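Chemotaxis protein CheX (Vibrio vulnificus, PDB 6VPW) probably acts in bacterial chemotaxis signalling as a CheX-type phosphatase that dephosphorylates the response regulator CheY. Local coordinates at residues T127-M139 against Q144-E155. Residues are numbered along the deposited sequence; the frame is centred on the assembly and turned at random.
Sequences TIRHKCEGSIIIM and QWGNAFIEICFE
Met139 N gives its hydrogen to Ile150 O at 2.7 Å, the shortest of the four backbone bonds between Ile137-Met139 and Ile150-Ile152, part of the antiparallel hairpin of strands 137-142 and 148-154. Ile150 N returns the bond to Met139 O, and Ile137 and Ile152 form the second such pair. On the face shared with Ile137, Ile150 and Ile152, the Met139 chain runs extended beyond CG and carries CE across to 3.5 Å from Ile152 CG2; this face packs on helix 8-23. The face bearing Ile138 and Glu151 brings in a carboxylate. Glu151 leaves it alongside Ile138, with Ile138 CD1 3.7 Å from Glu151 OE1, the oxygen that forms a salt bridge with Lys35. Glu151 OE2 approaches the His130 ring at its CD2 edge (3.5 Å), and a water that donates to OE2 at 2.6 Å accepts from His130 N. The ring nitrogens ND1 and NE2 bond to Ser58 and Ser60 of strand 56-63, fixing the imidazole's rotation. Further along, the disulfide Cys132 SG–Cys153 SG (2.0 Å, chi3 -92°) fastens the loop after strand 127-130 to the hairpin. Residues 127-130 also pair with a strand of the second subunit. This dimer-forming strand is thus linked to the sheet through the water and the His130–serine bonds, and the Lys35 salt bridge would be expected to favour ionised Glu151.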
loop_
_atom_site.group_PDB
_atom_site.type_symbol
_atom_site.label_atom_id
_atom_site.label_comp_id
_atom_site.label_asym_id
_atom_site.label_seq_id
_atom_site.Cartn_x
_atom_site.Cartn_y
_atom_site.Cartn_z
ATOM N N THR A 127 6.320 8.168 5.157
ATOM C CA THR A 127 4.942 8.561 5.560
ATOM C C THR A 127 3.917 7.870 4.661
ATOM O O THR A 127 4.249 7.552 3.508
ATOM C CB THR A 127 4.738 10.084 5.501
ATOM O OG1 THR A 127 4.979 10.501 4.163
ATOM C CG2 THR A 127 5.671 10.853 6.402
ATOM N N ILE A 128 2.697 7.711 5.167
ATOM C CA ILE A 128 1.588 7.040 4.434
ATOM C C ILE A 128 0.408 8.003 4.325
ATOM O O ILE A 128 0.127 8.726 5.301
ATOM C CB ILE A 128 1.205 5.730 5.144
ATOM C CG1 ILE A 128 2.377 4.746 5.103
ATOM C CG2 ILE A 128 -0.069 5.127 4.558
ATOM C CD1 ILE A 128 2.041 3.359 5.569
ATOM N N ARG A 129 -0.235 8.029 3.163
ATOM C CA ARG A 129 -1.419 8.894 2.964
ATOM C C ARG A 129 -2.460 8.094 2.190
ATOM O O ARG A 129 -2.214 7.778 1.004
ATOM C CB ARG A 129 -1.054 10.200 2.255
ATOM C CG ARG A 129 -0.044 11.037 3.026
ATOM C CD ARG A 129 0.033 12.468 2.545
ATOM N NE ARG A 129 1.166 13.172 3.136
ATOM C CZ ARG A 129 1.300 14.495 3.184
ATOM N NH1 ARG A 129 0.355 15.284 2.703
ATOM N NH2 ARG A 129 2.373 15.031 3.740
ATOM N N HIS A 130 -3.534 7.715 2.880
ATOM C CA HIS A 130 -4.655 7.026 2.208
ATOM C C HIS A 130 -5.394 8.048 1.354
ATOM O O HIS A 130 -5.484 9.216 1.765
ATOM C CB HIS A 130 -5.554 6.363 3.245
ATOM C CG HIS A 130 -4.893 5.208 3.911
ATOM N ND1 HIS A 130 -5.269 3.913 3.654
ATOM C CD2 HIS A 130 -3.862 5.144 4.784
ATOM C CE1 HIS A 130 -4.516 3.094 4.360
ATOM N NE2 HIS A 130 -3.635 3.827 5.052
ATOM N N LYS A 131 -5.873 7.621 0.192
ATOM C CA LYS A 131 -6.670 8.518 -0.674
ATOM C C LYS A 131 -8.015 7.831 -0.887
ATOM O O LYS A 131 -8.082 6.954 -1.751
ATOM C CB LYS A 131 -5.926 8.786 -1.990
ATOM C CG LYS A 131 -4.466 9.206 -1.847
ATOM C CD LYS A 131 -4.249 10.576 -1.209
ATOM C CE LYS A 131 -2.789 10.855 -0.893
ATOM N NZ LYS A 131 -2.563 12.249 -0.430
ATOM N N CYS A 132 -9.016 8.117 -0.058
ATOM C CA CYS A 132 -10.359 7.530 -0.335
ATOM C C CYS A 132 -11.389 8.612 0.004
ATOM O O CYS A 132 -10.963 9.656 0.517
ATOM C CB CYS A 132 -10.521 6.149 0.309
ATOM S SG CYS A 132 -11.512 6.011 1.821
ATOM N N GLU A 133 -12.663 8.417 -0.344
ATOM C CA GLU A 133 -13.695 9.481 -0.145
ATOM C C GLU A 133 -14.194 9.529 1.302
ATOM O O GLU A 133 -14.749 10.575 1.699
ATOM C CB GLU A 133 -14.869 9.260 -1.100
ATOM C CG GLU A 133 -14.471 9.376 -2.556
ATOM C CD GLU A 133 -13.882 10.726 -2.932
ATOM O OE1 GLU A 133 -14.542 11.753 -2.675
ATOM O OE2 GLU A 133 -12.749 10.749 -3.445
ATOM N N GLY A 134 -14.032 8.444 2.056
ATOM C CA GLY A 134 -14.492 8.424 3.457
ATOM C C GLY A 134 -13.519 9.140 4.375
ATOM O O GLY A 134 -12.556 9.742 3.881
ATOM N N SER A 135 -13.756 9.046 5.682
ATOM C CA SER A 135 -12.894 9.707 6.691
ATOM C C SER A 135 -11.650 8.841 6.935
ATOM O O SER A 135 -11.809 7.599 7.066
ATOM C CB SER A 135 -13.683 9.949 7.961
ATOM O OG SER A 135 -12.903 10.621 8.939
ATOM N N ILE A 136 -10.460 9.455 6.927
ATOM C CA ILE A 136 -9.218 8.689 7.246
ATOM C C ILE A 136 -9.048 8.702 8.767
ATOM O O ILE A 136 -8.834 9.799 9.331
ATOM C CB ILE A 136 -7.974 9.256 6.539
ATOM C CG1 ILE A 136 -8.165 9.300 5.018
ATOM C CG2 ILE A 136 -6.744 8.449 6.943
ATOM C CD1 ILE A 136 -7.115 10.092 4.292
ATOM N N ILE A 137 -9.129 7.526 9.386
ATOM C CA ILE A 137 -8.980 7.381 10.864
ATOM C C ILE A 137 -7.557 6.900 11.157
ATOM O O ILE A 137 -7.093 5.949 10.473
ATOM C CB ILE A 137 -10.021 6.391 11.421
ATOM C CG1 ILE A 137 -11.457 6.763 11.032
ATOM C CG2 ILE A 137 -9.860 6.250 12.930
ATOM C CD1 ILE A 137 -11.919 8.082 11.582
ATOM N N ILE A 138 -6.869 7.569 12.082
ATOM C CA ILE A 138 -5.515 7.126 12.512
ATOM C C ILE A 138 -5.663 6.626 13.949
ATOM O O ILE A 138 -6.346 7.294 14.730
ATOM C CB ILE A 138 -4.442 8.227 12.381
ATOM C CG1 ILE A 138 -3.059 7.703 12.783
ATOM C CG2 ILE A 138 -4.820 9.469 13.180
ATOM C CD1 ILE A 138 -1.919 8.651 12.461
ATOM N N MET A 139 -5.086 5.464 14.244
ATOM C CA MET A 139 -5.146 4.868 15.599
ATOM C C MET A 139 -3.704 4.730 16.078
ATOM O O MET A 139 -3.006 3.809 15.655
ATOM C CB MET A 139 -5.832 3.497 15.552
ATOM C CG MET A 139 -7.075 3.473 14.644
ATOM S SD MET A 139 -7.816 1.826 14.462
ATOM C CE MET A 139 -8.755 2.070 12.957
ATOM N N GLN A 144 7.528 0.717 24.924
ATOM C CA GLN A 144 8.858 1.278 25.264
ATOM C C GLN A 144 9.823 1.013 24.109
ATOM O O GLN A 144 10.847 1.700 24.044
ATOM C CB GLN A 144 9.390 0.691 26.570
ATOM C CG GLN A 144 9.536 -0.817 26.559
ATOM C CD GLN A 144 10.349 -1.258 27.746
ATOM O OE1 GLN A 144 11.568 -1.104 27.777
ATOM N NE2 GLN A 144 9.676 -1.833 28.722
ATOM N N TRP A 145 9.455 0.100 23.203
ATOM C CA TRP A 145 10.354 -0.296 22.090
ATOM C C TRP A 145 10.083 0.566 20.856
ATOM O O TRP A 145 10.879 0.495 19.903
ATOM C CB TRP A 145 10.198 -1.788 21.803
ATOM C CG TRP A 145 10.413 -2.614 23.030
ATOM C CD1 TRP A 145 11.600 -2.915 23.631
ATOM C CD2 TRP A 145 9.388 -3.208 23.841
ATOM N NE1 TRP A 145 11.385 -3.663 24.760
ATOM C CE2 TRP A 145 10.037 -3.865 24.911
ATOM C CE3 TRP A 145 7.994 -3.265 23.755
ATOM C CZ2 TRP A 145 9.328 -4.563 25.888
ATOM C CZ3 TRP A 145 7.297 -3.942 24.729
ATOM C CH2 TRP A 145 7.956 -4.590 25.772
ATOM N N GLY A 146 9.027 1.376 20.899
ATOM C CA GLY A 146 8.688 2.238 19.762
ATOM C C GLY A 146 7.190 2.300 19.527
ATOM O O GLY A 146 6.434 1.519 20.157
ATOM N N ASN A 147 6.803 3.144 18.575
ATOM C CA ASN A 147 5.384 3.456 18.306
ATOM C C ASN A 147 4.929 2.795 17.001
ATOM O O ASN A 147 5.772 2.307 16.205
ATOM C CB ASN A 147 5.173 4.975 18.286
ATOM C CG ASN A 147 5.516 5.647 19.604
ATOM O OD1 ASN A 147 5.448 5.039 20.672
ATOM N ND2 ASN A 147 5.878 6.913 19.541
ATOM N N ALA A 148 3.617 2.763 16.826
ATOM C CA ALA A 148 3.009 2.203 15.611
ATOM C C ALA A 148 1.712 2.958 15.357
ATOM O O ALA A 148 1.274 3.723 16.235
ATOM C CB ALA A 148 2.749 0.725 15.788
ATOM N N PHE A 149 1.133 2.770 14.185
ATOM C CA PHE A 149 -0.211 3.351 14.003
ATOM C C PHE A 149 -0.907 2.622 12.865
ATOM O O PHE A 149 -0.249 2.108 11.928
ATOM C CB PHE A 149 -0.173 4.872 13.832
ATOM C CG PHE A 149 0.761 5.363 12.769
ATOM C CD1 PHE A 149 0.350 5.431 11.444
ATOM C CD2 PHE A 149 2.052 5.747 13.089
ATOM C CE1 PHE A 149 1.219 5.875 10.453
ATOM C CE2 PHE A 149 2.920 6.184 12.098
ATOM C CZ PHE A 149 2.501 6.256 10.787
ATOM N N ILE A 150 -2.211 2.512 13.031
ATOM C CA ILE A 150 -3.101 1.961 11.981
ATOM C C ILE A 150 -3.767 3.157 11.316
ATOM O O ILE A 150 -4.154 4.110 12.044
ATOM C CB ILE A 150 -4.173 1.014 12.542
ATOM C CG1 ILE A 150 -3.559 -0.250 13.128
ATOM C CG2 ILE A 150 -5.211 0.678 11.465
ATOM C CD1 ILE A 150 -4.550 -1.089 13.889
ATOM N N GLU A 151 -3.838 3.130 9.990
ATOM C CA GLU A 151 -4.641 4.154 9.290
ATOM C C GLU A 151 -5.659 3.374 8.475
ATOM O O GLU A 151 -5.300 2.296 7.885
ATOM C CB GLU A 151 -3.818 5.113 8.437
ATOM C CG GLU A 151 -2.954 6.061 9.239
ATOM C CD GLU A 151 -2.351 7.164 8.388
ATOM O OE1 GLU A 151 -1.409 7.829 8.858
ATOM O OE2 GLU A 151 -2.836 7.362 7.270
ATOM N N ILE A 152 -6.888 3.876 8.447
ATOM C CA ILE A 152 -7.932 3.125 7.707
ATOM C C ILE A 152 -8.851 4.133 7.027
ATOM O O ILE A 152 -9.018 5.249 7.562
ATOM C CB ILE A 152 -8.645 2.166 8.672
ATOM C CG1 ILE A 152 -9.382 1.051 7.939
ATOM C CG2 ILE A 152 -9.551 2.923 9.633
ATOM C CD1 ILE A 152 -9.638 -0.143 8.827
ATOM N N CYS A 153 -9.323 3.766 5.844
ATOM C CA CYS A 153 -10.241 4.617 5.045
ATOM C C CYS A 153 -11.205 3.671 4.337
ATOM O O CYS A 153 -10.716 2.745 3.653
ATOM C CB CYS A 153 -9.481 5.478 4.032
ATOM S SG CYS A 153 -10.441 6.843 3.291
ATOM N N PHE A 154 -12.506 3.842 4.562
ATOM C CA PHE A 154 -13.534 3.070 3.818
ATOM C C PHE A 154 -14.453 4.063 3.113
ATOM O O PHE A 154 -14.704 5.148 3.668
ATOM C CB PHE A 154 -14.369 2.157 4.717
ATOM C CG PHE A 154 -13.729 0.847 5.081
ATOM C CD1 PHE A 154 -13.869 -0.255 4.255
ATOM C CD2 PHE A 154 -13.007 0.712 6.253
ATOM C CE1 PHE A 154 -13.315 -1.474 4.606
ATOM C CE2 PHE A 154 -12.444 -0.505 6.595
ATOM C CZ PHE A 154 -12.594 -1.591 5.765
ATOM N N GLU A 155 -14.903 3.712 1.912
ATOM C CA GLU A 155 -15.865 4.570 1.159
ATOM C C GLU A 155 -17.046 3.702 0.700
ATOM O O GLU A 155 -18.060 4.207 0.221
ATOM C CB GLU A 155 -15.169 5.274 -0.008
ATOM C CG GLU A 155 -14.501 4.325 -0.974
ATOM C CD GLU A 155 -14.105 4.962 -2.290
ATOM O OE1 GLU A 155 -14.684 4.551 -3.315
ATOM O OE2 GLU A 155 -13.225 5.862 -2.287
ATOM O OXT GLU A 155 -17.035 2.471 0.800
HETATM O O HOH W 1 -3.634 9.009 5.398
HETATM O O HOH W 2 -13.554 5.766 6.491
#